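Long-range contact in pirin family protein (Acinetobacter baumannii, PDB 6D0P), which is a metal-binding cupin protein of the pirin family, probably an iron-dependent dioxygenase that cleaves the flavonol quercetin: residues Gln144-Leu156 against Arg164-Thr178. Sequence-based numbering, arbitrary orientation.
Sequences QAIEAKDIPDIAL and RVIAGEYADAKGAAT. With MG (magnesium ion), chain F.
The carboxamide of Q144 pairs with the backbone of T178 through both of its polar atoms. Q144 OE1 takes T178 N on a lone pair (2.8 Å), and NE2 gives an almost straight bond to T178 O (N-H...O angle 176°); together the two bonds fix which way round the amide lies. Water 1 also donates to Q144 OE1 and to A176 O, tying the same amide oxygen to the chain two residues earlier. Next to it, I146 sets CG2 on A176 CB and CD1 on A177 CB, each at 3.7 Å.

R164 can be followed outward. R164 CB rests on I151 CG2 (3.8 Å). CG passes beside D153 OD1, whose hydrogen-bond partner is H162. The bend at chi3 (-61°) turns the guanidinium so that I151 CD1 lies over one face, while water 2, in its plane, joins NH2 to A148 O. NE forms a salt bridge with D187, and NH2 also bonds to G95 O.

D153 and R164 are an antiparallel non-hydrogen-bonded pair, and beside them V165 N bonds to P152 O (2.9 Å). P152 leans its ring on K174 O and A173. I154 divides its branches, CD1 to A173 CB (3.8 Å) and CG2 to the ring edge of Y170, and L156 CD2 adds to the cover of Y170. The L156 carbonyl binds a magnesium ion.

The contact bridges two seven-stranded antiparallel sheets of this bicupin fold: strand 145-146 is the outer strand of one, beside strand 97-101, strand 153-155 is the outer strand of the other, beside strand 162-165, and the 169-174 hairpin packs against 152-156.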
loop_
_atom_site.group_PDB
_atom_site.type_symbol
_atom_site.label_atom_id
_atom_site.label_comp_id
_atom_site.label_asym_id
_atom_site.label_seq_id
_atom_site.Cartn_x
_atom_site.Cartn_y
_atom_site.Cartn_z
ATOM N N GLN A 144 -10.452 5.018 7.516
ATOM C CA GLN A 144 -10.356 3.923 8.454
ATOM C C GLN A 144 -9.005 4.086 9.149
ATOM O O GLN A 144 -7.950 3.732 8.573
ATOM C CB GLN A 144 -10.438 2.539 7.810
ATOM C CG GLN A 144 -11.798 2.169 7.244
ATOM C CD GLN A 144 -11.738 0.811 6.579
ATOM O OE1 GLN A 144 -11.628 -0.212 7.260
ATOM N NE2 GLN A 144 -11.825 0.800 5.243
ATOM N N ALA A 145 -9.036 4.676 10.341
ATOM C CA ALA A 145 -7.824 4.844 11.135
ATOM C C ALA A 145 -7.659 3.593 11.991
ATOM O O ALA A 145 -8.479 3.314 12.847
ATOM C CB ALA A 145 -7.893 6.096 11.985
ATOM N N ILE A 146 -6.628 2.826 11.730
ATOM C CA ILE A 146 -6.434 1.592 12.431
ATOM C C ILE A 146 -5.177 1.687 13.298
ATOM O O ILE A 146 -4.095 1.871 12.792
ATOM C CB ILE A 146 -6.357 0.433 11.433
ATOM C CG1 ILE A 146 -7.597 0.390 10.533
ATOM C CG2 ILE A 146 -6.171 -0.870 12.173
ATOM C CD1 ILE A 146 -7.360 -0.289 9.242
ATOM N N GLU A 147 -5.365 1.520 14.605
ATOM C CA GLU A 147 -4.275 1.551 15.572
ATOM C C GLU A 147 -3.541 0.209 15.555
ATOM O O GLU A 147 -4.139 -0.866 15.326
ATOM C CB GLU A 147 -4.828 1.903 16.953
ATOM C CG GLU A 147 -5.125 3.385 17.096
ATOM C CD GLU A 147 -5.759 3.769 18.419
ATOM O OE1 GLU A 147 -7.001 3.738 18.505
ATOM O OE2 GLU A 147 -5.005 4.110 19.354
ATOM N N ALA A 148 -2.231 0.283 15.795
ATOM C CA ALA A 148 -1.345 -0.888 15.755
ATOM C C ALA A 148 -1.913 -2.045 16.595
ATOM O O ALA A 148 -1.892 -3.186 16.158
ATOM C CB ALA A 148 0.038 -0.496 16.237
ATOM N N LYS A 149 -2.474 -1.741 17.764
ATOM C CA LYS A 149 -2.918 -2.812 18.670
ATOM C C LYS A 149 -4.150 -3.552 18.126
ATOM O O LYS A 149 -4.433 -4.638 18.589
ATOM C CB LYS A 149 -3.182 -2.239 20.069
ATOM C CG LYS A 149 -4.382 -1.314 20.172
ATOM C CD LYS A 149 -4.563 -0.718 21.552
ATOM C CE LYS A 149 -5.946 -0.136 21.756
ATOM N NZ LYS A 149 -6.340 0.733 20.619
ATOM N N ASP A 150 -4.849 -3.009 17.136
ATOM C CA ASP A 150 -6.057 -3.640 16.612
ATOM C C ASP A 150 -5.768 -4.474 15.357
ATOM O O ASP A 150 -6.682 -5.078 14.794
ATOM C CB ASP A 150 -7.141 -2.582 16.384
ATOM C CG ASP A 150 -7.610 -1.979 17.706
ATOM O OD1 ASP A 150 -7.768 -2.758 18.686
ATOM O OD2 ASP A 150 -7.791 -0.748 17.769
ATOM N N ILE A 151 -4.516 -4.565 14.928
ATOM C CA ILE A 151 -4.230 -5.353 13.738
ATOM C C ILE A 151 -3.826 -6.774 14.173
ATOM O O ILE A 151 -2.883 -6.929 14.901
ATOM C CB ILE A 151 -3.149 -4.657 12.901
ATOM C CG1 ILE A 151 -3.590 -3.242 12.521
ATOM C CG2 ILE A 151 -2.807 -5.490 11.661
ATOM C CD1 ILE A 151 -2.527 -2.435 11.824
ATOM N N PRO A 152 -4.585 -7.806 13.768
ATOM C CA PRO A 152 -4.231 -9.191 14.129
ATOM C C PRO A 152 -2.820 -9.507 13.605
ATOM O O PRO A 152 -2.546 -9.238 12.436
ATOM C CB PRO A 152 -5.266 -10.102 13.438
ATOM C CG PRO A 152 -6.375 -9.157 13.090
ATOM C CD PRO A 152 -5.677 -7.844 12.799
ATOM N N ASP A 153 -1.995 -10.071 14.478
ATOM C CA ASP A 153 -0.568 -10.401 14.233
ATOM C C ASP A 153 -0.370 -11.898 14.481
ATOM O O ASP A 153 -0.473 -12.350 15.635
ATOM C CB ASP A 153 0.343 -9.611 15.185
ATOM C CG ASP A 153 1.797 -9.517 14.740
ATOM O OD1 ASP A 153 2.119 -10.023 13.629
ATOM O OD2 ASP A 153 2.599 -8.896 15.483
ATOM N N ILE A 154 -0.053 -12.637 13.432
ATOM C CA ILE A 154 0.017 -14.071 13.495
ATOM C C ILE A 154 1.478 -14.499 13.524
ATOM O O ILE A 154 2.230 -14.104 12.657
ATOM C CB ILE A 154 -0.710 -14.685 12.284
ATOM C CG1 ILE A 154 -2.152 -14.184 12.166
ATOM C CG2 ILE A 154 -0.630 -16.203 12.305
ATOM C CD1 ILE A 154 -3.004 -14.469 13.373
ATOM N N ALA A 155 1.850 -15.335 14.496
ATOM C CA ALA A 155 3.213 -15.842 14.546
ATOM C C ALA A 155 3.330 -16.979 13.525
ATOM O O ALA A 155 2.548 -17.919 13.569
ATOM C CB ALA A 155 3.564 -16.318 15.927
ATOM N N LEU A 156 4.289 -16.883 12.612
ATOM C CA LEU A 156 4.446 -17.906 11.577
ATOM C C LEU A 156 5.407 -19.018 12.027
ATOM O O LEU A 156 5.458 -20.081 11.395
ATOM C CB LEU A 156 4.983 -17.236 10.309
ATOM C CG LEU A 156 4.056 -16.225 9.663
ATOM C CD1 LEU A 156 4.755 -15.543 8.504
ATOM C CD2 LEU A 156 2.760 -16.908 9.224
ATOM N N ARG A 164 0.910 -9.612 9.752
ATOM C CA ARG A 164 -0.205 -8.778 10.197
ATOM C C ARG A 164 -1.278 -8.797 9.111
ATOM O O ARG A 164 -0.955 -8.623 7.904
ATOM C CB ARG A 164 0.234 -7.328 10.410
ATOM C CG ARG A 164 1.367 -7.153 11.411
ATOM C CD ARG A 164 1.403 -5.716 11.908
ATOM N NE ARG A 164 1.634 -4.804 10.802
ATOM C CZ ARG A 164 1.598 -3.479 10.908
ATOM N NH1 ARG A 164 1.891 -2.729 9.862
ATOM N NH2 ARG A 164 1.305 -2.926 12.064
ATOM N N VAL A 165 -2.525 -8.993 9.520
ATOM C CA VAL A 165 -3.623 -9.049 8.573
ATOM C C VAL A 165 -4.245 -7.657 8.486
ATOM O O VAL A 165 -5.147 -7.298 9.245
ATOM C CB VAL A 165 -4.647 -10.128 8.967
ATOM C CG1 VAL A 165 -5.651 -10.364 7.853
ATOM C CG2 VAL A 165 -3.966 -11.439 9.337
ATOM N N ILE A 166 -3.740 -6.861 7.570
ATOM C CA ILE A 166 -4.226 -5.496 7.434
ATOM C C ILE A 166 -5.630 -5.525 6.791
ATOM O O ILE A 166 -6.533 -4.834 7.244
ATOM C CB ILE A 166 -3.200 -4.638 6.679
ATOM C CG1 ILE A 166 -1.930 -4.466 7.521
ATOM C CG2 ILE A 166 -3.790 -3.292 6.293
ATOM C CD1 ILE A 166 -0.788 -3.857 6.763
ATOM N N ALA A 167 -5.793 -6.351 5.774
ATOM C CA ALA A 167 -7.068 -6.570 5.128
ATOM C C ALA A 167 -7.176 -8.038 4.712
ATOM O O ALA A 167 -6.160 -8.673 4.374
ATOM C CB ALA A 167 -7.219 -5.667 3.920
ATOM N N GLY A 168 -8.401 -8.530 4.641
ATOM C CA GLY A 168 -8.656 -9.874 4.185
ATOM C C GLY A 168 -8.751 -10.867 5.332
ATOM O O GLY A 168 -9.406 -10.639 6.350
ATOM N N GLU A 169 -8.083 -11.988 5.168
ATOM C CA GLU A 169 -8.164 -13.028 6.191
ATOM C C GLU A 169 -6.972 -13.974 6.069
ATOM O O GLU A 169 -6.614 -14.357 4.971
ATOM C CB GLU A 169 -9.438 -13.856 6.005
ATOM C CG GLU A 169 -9.512 -15.053 6.943
ATOM C CD GLU A 169 -10.912 -15.472 7.379
ATOM O OE1 GLU A 169 -11.844 -15.383 6.554
ATOM O OE2 GLU A 169 -11.062 -15.896 8.544
ATOM N N TYR A 170 -6.414 -14.326 7.211
ATOM C CA TYR A 170 -5.336 -15.289 7.307
ATOM C C TYR A 170 -5.488 -16.086 8.618
ATOM O O TYR A 170 -5.758 -15.515 9.661
ATOM C CB TYR A 170 -3.978 -14.581 7.263
ATOM C CG TYR A 170 -2.839 -15.552 7.228
ATOM C CD1 TYR A 170 -2.364 -16.025 6.019
ATOM C CD2 TYR A 170 -2.294 -16.064 8.393
ATOM C CE1 TYR A 170 -1.351 -16.964 5.968
ATOM C CE2 TYR A 170 -1.282 -17.007 8.357
ATOM C CZ TYR A 170 -0.816 -17.464 7.143
ATOM O OH TYR A 170 0.177 -18.396 7.091
ATOM N N ALA A 171 -5.327 -17.401 8.569
ATOM C CA ALA A 171 -5.358 -18.259 9.797
ATOM C C ALA A 171 -6.586 -17.962 10.675
ATOM O O ALA A 171 -6.476 -17.863 11.926
ATOM C CB ALA A 171 -4.080 -18.053 10.581
ATOM N N ASP A 172 -7.747 -17.830 10.038
ATOM C CA ASP A 172 -9.003 -17.526 10.739
ATOM C C ASP A 172 -8.968 -16.131 11.386
ATOM O O ASP A 172 -9.880 -15.798 12.122
ATOM C CB ASP A 172 -9.346 -18.591 11.786
ATOM C CG ASP A 172 -9.483 -19.990 11.207
ATOM O OD1 ASP A 172 -10.105 -20.124 10.129
ATOM O OD2 ASP A 172 -8.969 -20.934 11.838
ATOM N N ALA A 173 -7.950 -15.314 11.119
ATOM C CA ALA A 173 -7.898 -13.949 11.655
ATOM C C ALA A 173 -8.436 -12.992 10.584
ATOM O O ALA A 173 -8.036 -13.088 9.438
ATOM C CB ALA A 173 -6.480 -13.593 12.034
ATOM N N LYS A 174 -9.315 -12.079 10.963
ATOM C CA LYS A 174 -9.942 -11.158 10.012
ATOM C C LYS A 174 -9.159 -9.849 9.954
ATOM O O LYS A 174 -8.693 -9.358 10.966
ATOM C CB LYS A 174 -11.387 -10.888 10.433
ATOM C CG LYS A 174 -12.270 -12.128 10.465
ATOM C CD LYS A 174 -13.697 -11.852 10.903
ATOM C CE LYS A 174 -14.531 -13.115 10.978
ATOM N NZ LYS A 174 -14.490 -13.870 9.701
ATOM N N GLY A 175 -9.045 -9.300 8.758
ATOM C CA GLY A 175 -8.338 -8.054 8.534
ATOM C C GLY A 175 -8.950 -6.896 9.300
ATOM O O GLY A 175 -10.157 -6.865 9.557
ATOM N N ALA A 176 -8.105 -5.937 9.644
ATOM C CA ALA A 176 -8.505 -4.789 10.413
ATOM C C ALA A 176 -9.231 -3.776 9.516
ATOM O O ALA A 176 -10.102 -3.060 9.980
ATOM C CB ALA A 176 -7.288 -4.173 11.055
ATOM N N ALA A 177 -8.889 -3.732 8.239
ATOM C CA ALA A 177 -9.539 -2.804 7.303
ATOM C C ALA A 177 -10.624 -3.533 6.502
ATOM O O ALA A 177 -10.382 -4.646 6.029
ATOM C CB ALA A 177 -8.514 -2.217 6.349
ATOM N N THR A 178 -11.775 -2.892 6.333
ATOM C CA THR A 178 -12.829 -3.393 5.459
ATOM C C THR A 178 -12.494 -2.972 4.025
ATOM O O THR A 178 -11.789 -1.971 3.812
ATOM C CB THR A 178 -14.224 -2.889 5.861
ATOM O OG1 THR A 178 -14.241 -1.471 5.724
ATOM C CG2 THR A 178 -14.625 -3.277 7.268
HETATM MG MG MG F . 4.574 -21.966 10.907
HETATM O O HOH W 1 -11.448 -0.465 9.927
HETATM O O HOH W 2 0.414 -3.877 14.667
HETATM O O HOH W 3 3.854 -22.164 12.830
HETATM O O HOH W 4 2.782 -20.931 10.397
HETATM O O HOH W 5 5.483 -21.513 8.890
HETATM O O HOH W 6 3.694 -23.709 10.103
#